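Local coordinates for protein mannose-specific lectin (Galanthus nivalis, PDB 1MSA) that binds alpha-D-linked mannose, with high affinity for alpha-(1-3)-linked mannose oligomers, and displays antiviral activity that may contribute to plant defence, at residues Gly82-Ile87 / Val94-Thr99; Asp59-Val64 / Trp73-Gly78; Gly19-Ile24 / Cys86-Asp91. One frame throughout, in Å; residues are numbered along the deposited sequence.

Contact 1 (Gly82-Ile87 / Val94-Thr99); sequences GNYVCI and VVIYGT. With MMA (methyl alpha-D-mannopyranoside), chain E; MMA (methyl alpha-D-mannopyranoside), chain N.
The ring of Y97 meets the CD1 methyl of I87 at an oblique approach, CD1 of Y97 lying 3.8 Å from CD1 of I87, and the two side chains cross at about a right angle. One face of the same ring carries CG1 of V95, displaced toward the rim. The ring of Y84 belongs to the other face of the sheet. With chi1 at -64°, CG of Y84 stands anti to its own carbonyl carbon, which brings ring CD2 obliquely to 3.5 Å from CA of G98, a residue with no side chain. The CG2 methyl of T99 lies 3.5 Å from Y84 OH, whose hydrogen bond goes to Q80 O. T99 follows G98 through a cis peptide bond.

Between the two rings, which lie on opposite faces of the sheet, the backbones pair antiparallel, their axes 4.7 Å apart at closest approach and their directions 167° apart. Two hydrogen-bonded pairs, V85 with Y97 and I87 with V95, each close two bonds; that from I87 N to V95 O, at 2.9 Å, is nearly straight at 174°. Between them, C86 and I96 form a non-hydrogen-bonded pair.

Y97 OH accepts from O4 of the chain E methyl mannoside at 2.6 Å and also bonds Q89, while V95 CG2 packs on the sugar's C4 at 3.8 Å. At the other end, N83 ND2 bonds D100 and N83 CB nears O4 of the chain N sugar, which D91, Q89, N93 and Y97 of the second subunit bind. Strand 3-5 flanks strand 84-88 on its other edge. C86 and I96 face L62 of strand 62-65, and V95, I96 and Y97 pair with an antiparallel strand of the second subunit, so the sheet continues across the interface.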
loop_
_atom_site.group_PDB
_atom_site.type_symbol
_atom_site.label_atom_id
_atom_site.label_comp_id
_atom_site.label_asym_id
_atom_site.label_seq_id
_atom_site.Cartn_x
_atom_site.Cartn_y
_atom_site.Cartn_z
ATOM N N GLY A 82 14.262 23.972 1.089
ATOM C CA GLY A 82 14.345 22.919 2.092
ATOM C C GLY A 82 13.744 21.621 1.573
ATOM O O GLY A 82 13.712 21.373 0.371
ATOM N N ASN A 83 13.302 20.789 2.507
ATOM C CA ASN A 83 12.689 19.507 2.162
ATOM C C ASN A 83 11.190 19.584 2.442
ATOM O O ASN A 83 10.770 19.920 3.544
ATOM C CB ASN A 83 13.345 18.377 2.940
ATOM C CG ASN A 83 14.822 18.234 2.599
ATOM O OD1 ASN A 83 15.171 17.992 1.442
ATOM N ND2 ASN A 83 15.672 18.415 3.598
ATOM N N TYR A 84 10.393 19.378 1.403
ATOM C CA TYR A 84 8.944 19.448 1.499
ATOM C C TYR A 84 8.323 18.154 0.973
ATOM O O TYR A 84 8.992 17.369 0.306
ATOM C CB TYR A 84 8.396 20.606 0.655
ATOM C CG TYR A 84 8.819 21.982 1.104
ATOM C CD1 TYR A 84 10.021 22.534 0.668
ATOM C CD2 TYR A 84 8.021 22.744 1.945
ATOM C CE1 TYR A 84 10.426 23.789 1.079
ATOM C CE2 TYR A 84 8.411 24.006 2.350
ATOM C CZ TYR A 84 9.616 24.520 1.917
ATOM O OH TYR A 84 10.003 25.782 2.317
ATOM N N VAL A 85 7.057 17.932 1.293
ATOM C CA VAL A 85 6.333 16.772 0.819
ATOM C C VAL A 85 4.885 17.181 0.482
ATOM O O VAL A 85 4.261 17.953 1.210
ATOM C CB VAL A 85 6.258 15.593 1.792
ATOM C CG1 VAL A 85 7.566 14.841 1.913
ATOM C CG2 VAL A 85 5.742 16.030 3.155
ATOM N N CYS A 86 4.414 16.674 -0.640
ATOM C CA CYS A 86 3.013 16.907 -1.034
ATOM C C CYS A 86 2.308 15.570 -0.764
ATOM O O CYS A 86 2.751 14.548 -1.309
ATOM C CB CYS A 86 2.904 17.308 -2.490
ATOM S SG CYS A 86 1.200 17.558 -3.038
ATOM N N ILE A 87 1.354 15.553 0.149
ATOM C CA ILE A 87 0.716 14.310 0.536
ATOM C C ILE A 87 -0.755 14.182 0.196
ATOM O O ILE A 87 -1.562 15.022 0.598
ATOM C CB ILE A 87 0.839 14.131 2.081
ATOM C CG1 ILE A 87 2.302 14.150 2.506
ATOM C CG2 ILE A 87 0.163 12.839 2.509
ATOM C CD1 ILE A 87 2.503 14.174 4.007
ATOM N N VAL A 94 -5.245 17.207 0.049
ATOM C CA VAL A 94 -3.897 17.203 -0.551
ATOM C C VAL A 94 -3.179 18.393 0.105
ATOM O O VAL A 94 -3.698 19.507 0.074
ATOM C CB VAL A 94 -3.862 17.282 -2.054
ATOM C CG1 VAL A 94 -2.425 17.373 -2.579
ATOM C CG2 VAL A 94 -4.542 16.059 -2.684
ATOM N N VAL A 95 -2.138 18.099 0.882
ATOM C CA VAL A 95 -1.451 19.113 1.656
ATOM C C VAL A 95 0.061 19.121 1.450
ATOM O O VAL A 95 0.694 18.080 1.292
ATOM C CB VAL A 95 -1.673 18.899 3.180
ATOM C CG1 VAL A 95 -1.208 20.119 3.969
ATOM C CG2 VAL A 95 -3.113 18.568 3.513
ATOM N N ILE A 96 0.632 20.327 1.511
ATOM C CA ILE A 96 2.080 20.485 1.417
ATOM C C ILE A 96 2.605 20.805 2.827
ATOM O O ILE A 96 2.067 21.702 3.480
ATOM C CB ILE A 96 2.492 21.605 0.456
ATOM C CG1 ILE A 96 2.129 21.252 -0.988
ATOM C CG2 ILE A 96 3.989 21.895 0.572
ATOM C CD1 ILE A 96 2.193 22.418 -1.948
ATOM N N TYR A 97 3.575 20.038 3.292
ATOM C CA TYR A 97 4.156 20.250 4.612
ATOM C C TYR A 97 5.659 20.542 4.456
ATOM O O TYR A 97 6.292 19.983 3.561
ATOM C CB TYR A 97 4.014 19.036 5.520
ATOM C CG TYR A 97 2.630 18.634 5.940
ATOM C CD1 TYR A 97 1.882 17.736 5.189
ATOM C CD2 TYR A 97 2.067 19.120 7.117
ATOM C CE1 TYR A 97 0.612 17.349 5.582
ATOM C CE2 TYR A 97 0.797 18.741 7.519
ATOM C CZ TYR A 97 0.081 17.848 6.749
ATOM O OH TYR A 97 -1.183 17.471 7.145
ATOM N N GLY A 98 6.197 21.355 5.348
ATOM C CA GLY A 98 7.625 21.669 5.304
ATOM C C GLY A 98 7.936 22.890 6.163
ATOM O O GLY A 98 7.033 23.653 6.509
ATOM N N THR A 99 9.209 23.062 6.494
ATOM C CA THR A 99 10.249 22.126 6.069
ATOM C C THR A 99 10.380 20.982 7.065
ATOM O O THR A 99 9.528 20.851 7.952
ATOM C CB THR A 99 11.600 22.852 5.914
ATOM O OG1 THR A 99 11.972 23.458 7.158
ATOM C CG2 THR A 99 11.493 23.944 4.858
HETATM C C1 MMA E . -7.015 19.675 7.585
HETATM C C2 MMA E . -6.411 18.268 7.574
HETATM C C3 MMA E . -4.950 18.304 7.993
HETATM C C4 MMA E . -4.177 19.286 7.126
HETATM C C5 MMA E . -4.843 20.658 7.131
HETATM C C6 MMA E . -4.204 21.583 6.093
HETATM C C7 MMA E . -7.815 21.385 9.080
HETATM O O1 MMA E . -7.130 20.128 8.889
HETATM O O2 MMA E . -6.524 17.728 6.265
HETATM O O3 MMA E . -4.366 17.016 7.831
HETATM O O4 MMA E . -2.850 19.396 7.627
HETATM O O5 MMA E . -6.236 20.585 6.821
HETATM O O6 MMA E . -5.030 22.717 5.879
HETATM C C1 MMA N . 17.288 13.466 3.682
HETATM C C2 MMA N . 16.045 12.982 2.925
HETATM C C3 MMA N . 14.970 14.070 2.937
HETATM C C4 MMA N . 14.675 14.455 4.383
HETATM C C5 MMA N . 15.968 14.919 5.055
HETATM C C6 MMA N . 15.766 15.295 6.512
HETATM C C7 MMA N . 19.279 14.645 3.022
HETATM O O1 MMA N . 17.832 14.567 3.036
HETATM O O2 MMA N . 15.536 11.821 3.574
HETATM O O3 MMA N . 13.788 13.587 2.326
HETATM O O4 MMA N . 13.703 15.478 4.430
HETATM O O5 MMA N . 16.945 13.856 5.022
HETATM O O6 MMA N . 17.000 15.695 7.093
#

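Contact 2 (Asp59-Val64 / Trp73-Gly78); sequences DGNLVV and WASNTG. With MMA (methyl alpha-D-mannopyranoside), chain F.
N61 reaches across to the turn after strand 71-74, where its OD1 accepts the backbone N-H of T77 at 3.2 Å from above the amide carbonyl plane, and more weakly that of N76. Hydroxyl groups make a second set of bonds. T77 OG1 donates to G60 O at 2.7 Å, 36° out of the carbonyl plane, and S75 OG accepts from L62 N while donating to T77 OG1. The placement of S75 OG between its backbone N and carbonyl carbon (chi1 48°) directs it at that N-H. Within 59-64, D59 OD1 takes the N-H of N61 in an Asx turn that shapes the loop before strand 62-65.

Backbone bonds run from the strand pair (V64 N to W73 O, 2.9 Å) into the loop after it (S75 N to L62 O, in the carbonyl plane).

Apolar contacts lie beside these bonds. V64 CG2 meets W73 CE3 obliquely at 3.8 Å, and V63 CG2 rests 4.0 Å from A74 CB.

N61 ND2 donates to O2 of the chain F methyl mannoside at 2.6 Å with an angle of 165°, and D59 OD2 lies 2.7 Å from that O2; a water joins N76 ND2 to sugar O5. Y65 and Q57 add further bonds. Since OD1 of N61 grips the loop while its ND2 grips the sugar, the amide's orientation is set from both ends, and the backbone N-H groups of N76 and T77 act as second shell to N61.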
loop_
_atom_site.group_PDB
_atom_site.type_symbol
_atom_site.label_atom_id
_atom_site.label_comp_id
_atom_site.label_asym_id
_atom_site.label_seq_id
_atom_site.Cartn_x
_atom_site.Cartn_y
_atom_site.Cartn_z
ATOM N N ASP A 59 11.833 24.722 -3.064
ATOM C CA ASP A 59 11.505 26.027 -2.512
ATOM C C ASP A 59 10.089 26.027 -1.943
ATOM O O ASP A 59 9.566 27.071 -1.566
ATOM C CB ASP A 59 11.673 27.130 -3.546
ATOM C CG ASP A 59 10.642 27.104 -4.650
ATOM O OD1 ASP A 59 9.952 26.077 -4.820
ATOM O OD2 ASP A 59 10.507 28.123 -5.363
ATOM N N GLY A 60 9.440 24.861 -1.923
ATOM C CA GLY A 60 8.111 24.708 -1.391
ATOM C C GLY A 60 6.986 24.954 -2.371
ATOM O O GLY A 60 5.803 24.809 -2.018
ATOM N N ASN A 61 7.310 25.315 -3.609
ATOM C CA ASN A 61 6.311 25.594 -4.622
ATOM C C ASN A 61 5.893 24.339 -5.385
ATOM O O ASN A 61 6.733 23.563 -5.831
ATOM C CB ASN A 61 6.839 26.631 -5.622
ATOM C CG ASN A 61 5.763 27.582 -6.097
ATOM O OD1 ASN A 61 4.601 27.495 -5.687
ATOM N ND2 ASN A 61 6.147 28.526 -6.951
ATOM N N LEU A 62 4.584 24.166 -5.527
ATOM C CA LEU A 62 4.050 23.027 -6.302
ATOM C C LEU A 62 3.628 23.603 -7.655
ATOM O O LEU A 62 2.738 24.458 -7.694
ATOM C CB LEU A 62 2.891 22.390 -5.562
ATOM C CG LEU A 62 2.273 21.130 -6.172
ATOM C CD1 LEU A 62 3.245 19.962 -6.091
ATOM C CD2 LEU A 62 0.962 20.799 -5.478
ATOM N N VAL A 63 4.344 23.259 -8.723
ATOM C CA VAL A 63 4.089 23.854 -10.022
ATOM C C VAL A 63 3.742 22.901 -11.148
ATOM O O VAL A 63 4.337 21.842 -11.322
ATOM C CB VAL A 63 5.346 24.654 -10.492
ATOM C CG1 VAL A 63 5.010 25.487 -11.719
ATOM C CG2 VAL A 63 5.887 25.541 -9.384
ATOM N N VAL A 64 2.806 23.331 -11.993
ATOM C CA VAL A 64 2.429 22.594 -13.200
ATOM C C VAL A 64 3.156 23.252 -14.386
ATOM O O VAL A 64 2.918 24.435 -14.661
ATOM C CB VAL A 64 0.916 22.642 -13.455
ATOM C CG1 VAL A 64 0.588 22.198 -14.877
ATOM C CG2 VAL A 64 0.164 21.787 -12.446
ATOM N N TRP A 73 0.449 26.848 -13.741
ATOM C CA TRP A 73 -0.238 26.882 -12.464
ATOM C C TRP A 73 0.772 26.624 -11.346
ATOM O O TRP A 73 1.786 25.960 -11.561
ATOM C CB TRP A 73 -1.362 25.832 -12.405
ATOM C CG TRP A 73 -2.079 25.817 -11.087
ATOM C CD1 TRP A 73 -3.187 26.538 -10.747
ATOM C CD2 TRP A 73 -1.704 25.079 -9.913
ATOM N NE1 TRP A 73 -3.521 26.301 -9.431
ATOM C CE2 TRP A 73 -2.622 25.409 -8.900
ATOM C CE3 TRP A 73 -0.672 24.182 -9.625
ATOM C CZ2 TRP A 73 -2.551 24.865 -7.620
ATOM C CZ3 TRP A 73 -0.597 23.644 -8.350
ATOM C CH2 TRP A 73 -1.532 23.991 -7.363
ATOM N N ALA A 74 0.508 27.173 -10.174
ATOM C CA ALA A 74 1.374 26.946 -9.016
ATOM C C ALA A 74 0.582 27.195 -7.739
ATOM O O ALA A 74 -0.378 27.972 -7.733
ATOM C CB ALA A 74 2.615 27.806 -9.082
ATOM N N SER A 75 0.995 26.545 -6.653
ATOM C CA SER A 75 0.331 26.737 -5.361
ATOM C C SER A 75 0.666 28.130 -4.827
ATOM O O SER A 75 -0.047 28.706 -4.011
ATOM C CB SER A 75 0.791 25.668 -4.376
ATOM O OG SER A 75 2.210 25.567 -4.388
ATOM N N ASN A 76 1.767 28.689 -5.325
ATOM C CA ASN A 76 2.239 30.007 -4.952
ATOM C C ASN A 76 2.709 30.003 -3.500
ATOM O O ASN A 76 2.431 30.912 -2.727
ATOM C CB ASN A 76 1.190 31.086 -5.207
ATOM C CG ASN A 76 0.769 31.167 -6.663
ATOM O OD1 ASN A 76 -0.423 31.266 -6.974
ATOM N ND2 ASN A 76 1.730 31.071 -7.570
ATOM N N THR A 77 3.426 28.939 -3.137
ATOM C CA THR A 77 3.935 28.770 -1.784
ATOM C C THR A 77 5.461 28.692 -1.789
ATOM O O THR A 77 6.071 28.111 -0.898
ATOM C CB THR A 77 3.380 27.496 -1.123
ATOM O OG1 THR A 77 3.576 26.393 -2.019
ATOM C CG2 THR A 77 1.905 27.640 -0.803
ATOM N N GLY A 78 6.053 29.250 -2.840
ATOM C CA GLY A 78 7.519 29.275 -2.951
ATOM C C GLY A 78 8.056 30.080 -1.759
ATOM O O GLY A 78 7.480 31.104 -1.392
HETATM C C1 MMA F . 8.181 30.654 -8.191
HETATM C C2 MMA F . 9.238 29.538 -8.169
HETATM C C3 MMA F . 9.539 29.094 -9.594
HETATM C C4 MMA F . 8.255 28.691 -10.303
HETATM C C5 MMA F . 7.237 29.829 -10.239
HETATM C C6 MMA F . 5.887 29.440 -10.825
HETATM C C7 MMA F . 8.082 33.027 -8.571
HETATM O O1 MMA F . 8.693 31.747 -8.877
HETATM O O2 MMA F . 8.753 28.465 -7.387
HETATM O O3 MMA F . 10.450 28.011 -9.599
HETATM O O4 MMA F . 8.543 28.381 -11.663
HETATM O O5 MMA F . 7.003 30.208 -8.864
HETATM O O6 MMA F . 4.925 30.464 -10.607
HETATM O O HOH W 1 4.292 31.132 -7.847
#

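Contact 3 (Gly19-Ile24 / Cys86-Asp91); sequences GSFVFI and CILQKD. With MMA (methyl alpha-D-mannopyranoside), chain E.
L88 projects its two methyls between F21 and F23, and apolar packing carries most of this contact. CD2 of L88 lies 3.9 Å from F23 CB, and CD1 lies 4.1 Å from F21 CB. With CG anti to the backbone N (chi1 167°), the leucine sends its branched end toward strand 21-25, where CD2 also approaches the backbone at F21 O and F23 N. The axes of strands 21-24 and 86-88 stay 9.0 Å apart at closest approach, a spacing bridged by side chains.

A second kind of contact is the meeting of ring edge and carbonyl. K90 O lies in the plane of the F21 ring, 3.6 Å from CE2 at its edge, while Q89 O approaches the same ring obliquely.

The side chains of Q89 and D91 point away from strand 21-25 and bind the sugar. Q89 NE2 donates to D91 OD1 at 3.0 Å, on the syn side of the carboxylate but well out of its plane, and to O3 of the chain E methyl mannoside at 2.7 Å (169°). D91 OD2 accepts from sugar O2 at 2.6 Å. The bond to D91 and one from Y97 OH to Q89 OE1 hold both ends of the Q89 amide. K90 forms a salt bridge to E8 of the second subunit.

Together Q89, D91, N93, V95 and Y97 match the QxDxNxVxY mannose-binding motif of bulb-type lectins, set on the beta-prism II fold, whose separate sheets meet through inward residues such as L88 and F23.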
loop_
_atom_site.group_PDB
_atom_site.type_symbol
_atom_site.label_atom_id
_atom_site.label_comp_id
_atom_site.label_asym_id
_atom_site.label_seq_id
_atom_site.Cartn_x
_atom_site.Cartn_y
_atom_site.Cartn_z
ATOM N N GLY A 19 -6.559 4.726 -1.619
ATOM C CA GLY A 19 -7.938 4.236 -1.616
ATOM C C GLY A 19 -8.599 4.561 -2.959
ATOM O O GLY A 19 -8.069 4.239 -4.024
ATOM N N SER A 20 -9.733 5.254 -2.891
ATOM C CA SER A 20 -10.466 5.629 -4.092
ATOM C C SER A 20 -10.082 7.023 -4.571
ATOM O O SER A 20 -10.714 7.555 -5.484
ATOM C CB SER A 20 -11.975 5.587 -3.818
ATOM O OG SER A 20 -12.284 6.330 -2.651
ATOM N N PHE A 21 -9.086 7.625 -3.937
ATOM C CA PHE A 21 -8.631 8.957 -4.290
ATOM C C PHE A 21 -7.450 8.883 -5.258
ATOM O O PHE A 21 -6.518 8.101 -5.048
ATOM C CB PHE A 21 -8.187 9.747 -3.062
ATOM C CG PHE A 21 -9.078 9.676 -1.864
ATOM C CD1 PHE A 21 -10.459 9.660 -1.985
ATOM C CD2 PHE A 21 -8.526 9.649 -0.589
ATOM C CE1 PHE A 21 -11.267 9.597 -0.869
ATOM C CE2 PHE A 21 -9.329 9.614 0.534
ATOM C CZ PHE A 21 -10.704 9.581 0.393
ATOM N N VAL A 22 -7.517 9.655 -6.329
ATOM C CA VAL A 22 -6.449 9.717 -7.309
ATOM C C VAL A 22 -6.162 11.200 -7.619
ATOM O O VAL A 22 -7.075 11.965 -7.925
ATOM C CB VAL A 22 -6.714 8.983 -8.619
ATOM C CG1 VAL A 22 -5.490 9.082 -9.544
ATOM C CG2 VAL A 22 -7.059 7.513 -8.427
ATOM N N PHE A 23 -4.907 11.574 -7.468
ATOM C CA PHE A 23 -4.475 12.955 -7.765
ATOM C C PHE A 23 -3.618 12.843 -9.030
ATOM O O PHE A 23 -2.473 12.415 -8.946
ATOM C CB PHE A 23 -3.663 13.501 -6.606
ATOM C CG PHE A 23 -3.376 14.973 -6.654
ATOM C CD1 PHE A 23 -4.403 15.892 -6.794
ATOM C CD2 PHE A 23 -2.077 15.438 -6.538
ATOM C CE1 PHE A 23 -4.140 17.247 -6.825
ATOM C CE2 PHE A 23 -1.807 16.794 -6.561
ATOM C CZ PHE A 23 -2.841 17.698 -6.713
ATOM N N ILE A 24 -4.201 13.146 -10.179
ATOM C CA ILE A 24 -3.513 12.914 -11.438
ATOM C C ILE A 24 -3.196 14.120 -12.277
ATOM O O ILE A 24 -3.964 15.064 -12.430
ATOM C CB ILE A 24 -4.364 11.903 -12.257
ATOM C CG1 ILE A 24 -3.715 11.544 -13.579
ATOM C CG2 ILE A 24 -5.767 12.464 -12.462
ATOM C CD1 ILE A 24 -4.297 10.292 -14.224
ATOM N N CYS A 86 4.414 16.674 -0.640
ATOM C CA CYS A 86 3.013 16.907 -1.034
ATOM C C CYS A 86 2.308 15.570 -0.764
ATOM O O CYS A 86 2.751 14.548 -1.309
ATOM C CB CYS A 86 2.904 17.308 -2.490
ATOM S SG CYS A 86 1.200 17.558 -3.038
ATOM N N ILE A 87 1.354 15.553 0.149
ATOM C CA ILE A 87 0.716 14.310 0.536
ATOM C C ILE A 87 -0.755 14.182 0.196
ATOM O O ILE A 87 -1.562 15.022 0.598
ATOM C CB ILE A 87 0.839 14.131 2.081
ATOM C CG1 ILE A 87 2.302 14.150 2.506
ATOM C CG2 ILE A 87 0.163 12.839 2.509
ATOM C CD1 ILE A 87 2.503 14.174 4.007
ATOM N N LEU A 88 -1.114 13.076 -0.464
ATOM C CA LEU A 88 -2.549 12.801 -0.699
ATOM C C LEU A 88 -2.986 12.005 0.551
ATOM O O LEU A 88 -2.665 10.833 0.700
ATOM C CB LEU A 88 -2.803 12.058 -1.975
ATOM C CG LEU A 88 -4.179 11.435 -2.219
ATOM C CD1 LEU A 88 -5.304 12.403 -1.883
ATOM C CD2 LEU A 88 -4.296 10.969 -3.664
ATOM N N GLN A 89 -3.583 12.719 1.498
ATOM C CA GLN A 89 -3.948 12.175 2.782
ATOM C C GLN A 89 -5.120 11.221 2.798
ATOM O O GLN A 89 -5.920 11.128 1.869
ATOM C CB GLN A 89 -4.218 13.331 3.778
ATOM C CG GLN A 89 -3.150 14.405 3.758
ATOM C CD GLN A 89 -3.183 15.323 4.955
ATOM O OE1 GLN A 89 -2.134 15.791 5.407
ATOM N NE2 GLN A 89 -4.363 15.608 5.492
ATOM N N LYS A 90 -5.265 10.525 3.937
ATOM C CA LYS A 90 -6.352 9.573 4.118
ATOM C C LYS A 90 -7.682 10.278 4.323
ATOM O O LYS A 90 -8.738 9.681 4.093
ATOM C CB LYS A 90 -6.060 8.614 5.266
ATOM C CG LYS A 90 -6.012 9.272 6.633
ATOM C CD LYS A 90 -5.453 8.327 7.686
ATOM C CE LYS A 90 -5.261 9.055 9.011
ATOM N NZ LYS A 90 -4.964 8.099 10.116
ATOM N N ASP A 91 -7.651 11.555 4.696
ATOM C CA ASP A 91 -8.870 12.331 4.887
ATOM C C ASP A 91 -9.323 13.005 3.595
ATOM O O ASP A 91 -10.250 13.815 3.594
ATOM C CB ASP A 91 -8.716 13.350 6.004
ATOM C CG ASP A 91 -7.735 14.465 5.727
ATOM O OD1 ASP A 91 -7.014 14.429 4.713
ATOM O OD2 ASP A 91 -7.673 15.418 6.542
HETATM C C1 MMA E . -7.015 19.675 7.585
HETATM C C2 MMA E . -6.411 18.268 7.574
HETATM C C3 MMA E . -4.950 18.304 7.993
HETATM C C4 MMA E . -4.177 19.286 7.126
HETATM C C5 MMA E . -4.843 20.658 7.131
HETATM C C6 MMA E . -4.204 21.583 6.093
HETATM C C7 MMA E . -7.815 21.385 9.080
HETATM O O1 MMA E . -7.130 20.128 8.889
HETATM O O2 MMA E . -6.524 17.728 6.265
HETATM O O3 MMA E . -4.366 17.016 7.831
HETATM O O4 MMA E . -2.850 19.396 7.627
HETATM O O5 MMA E . -6.236 20.585 6.821
HETATM O O6 MMA E . -5.030 22.717 5.879
#

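How the contacts relate
Contact 2 comes before contact 1 along the chain; contact 3 spans contact 2, and its second segment begins within the first segment of contact 1, bringing strand 21-25 against strand 84-88. Contacts 1 and 3 share C86 and I87 and both reach the chain E sugar; their centres are 14 Å apart. Contacts 1 and 2 are hairpins of different sheets, 11 Å apart centre to centre, touching where I96 CD1 meets L62 CB at 3.7 Å. Contacts 2 and 3 lie on opposite sides of the chain's centre, 18 Å apart, linked by packing of L62 on C86. All three sheets of the bulb-type lectin domain are therefore represented, with interior packing between them and separate mannose sites carried by different hairpins.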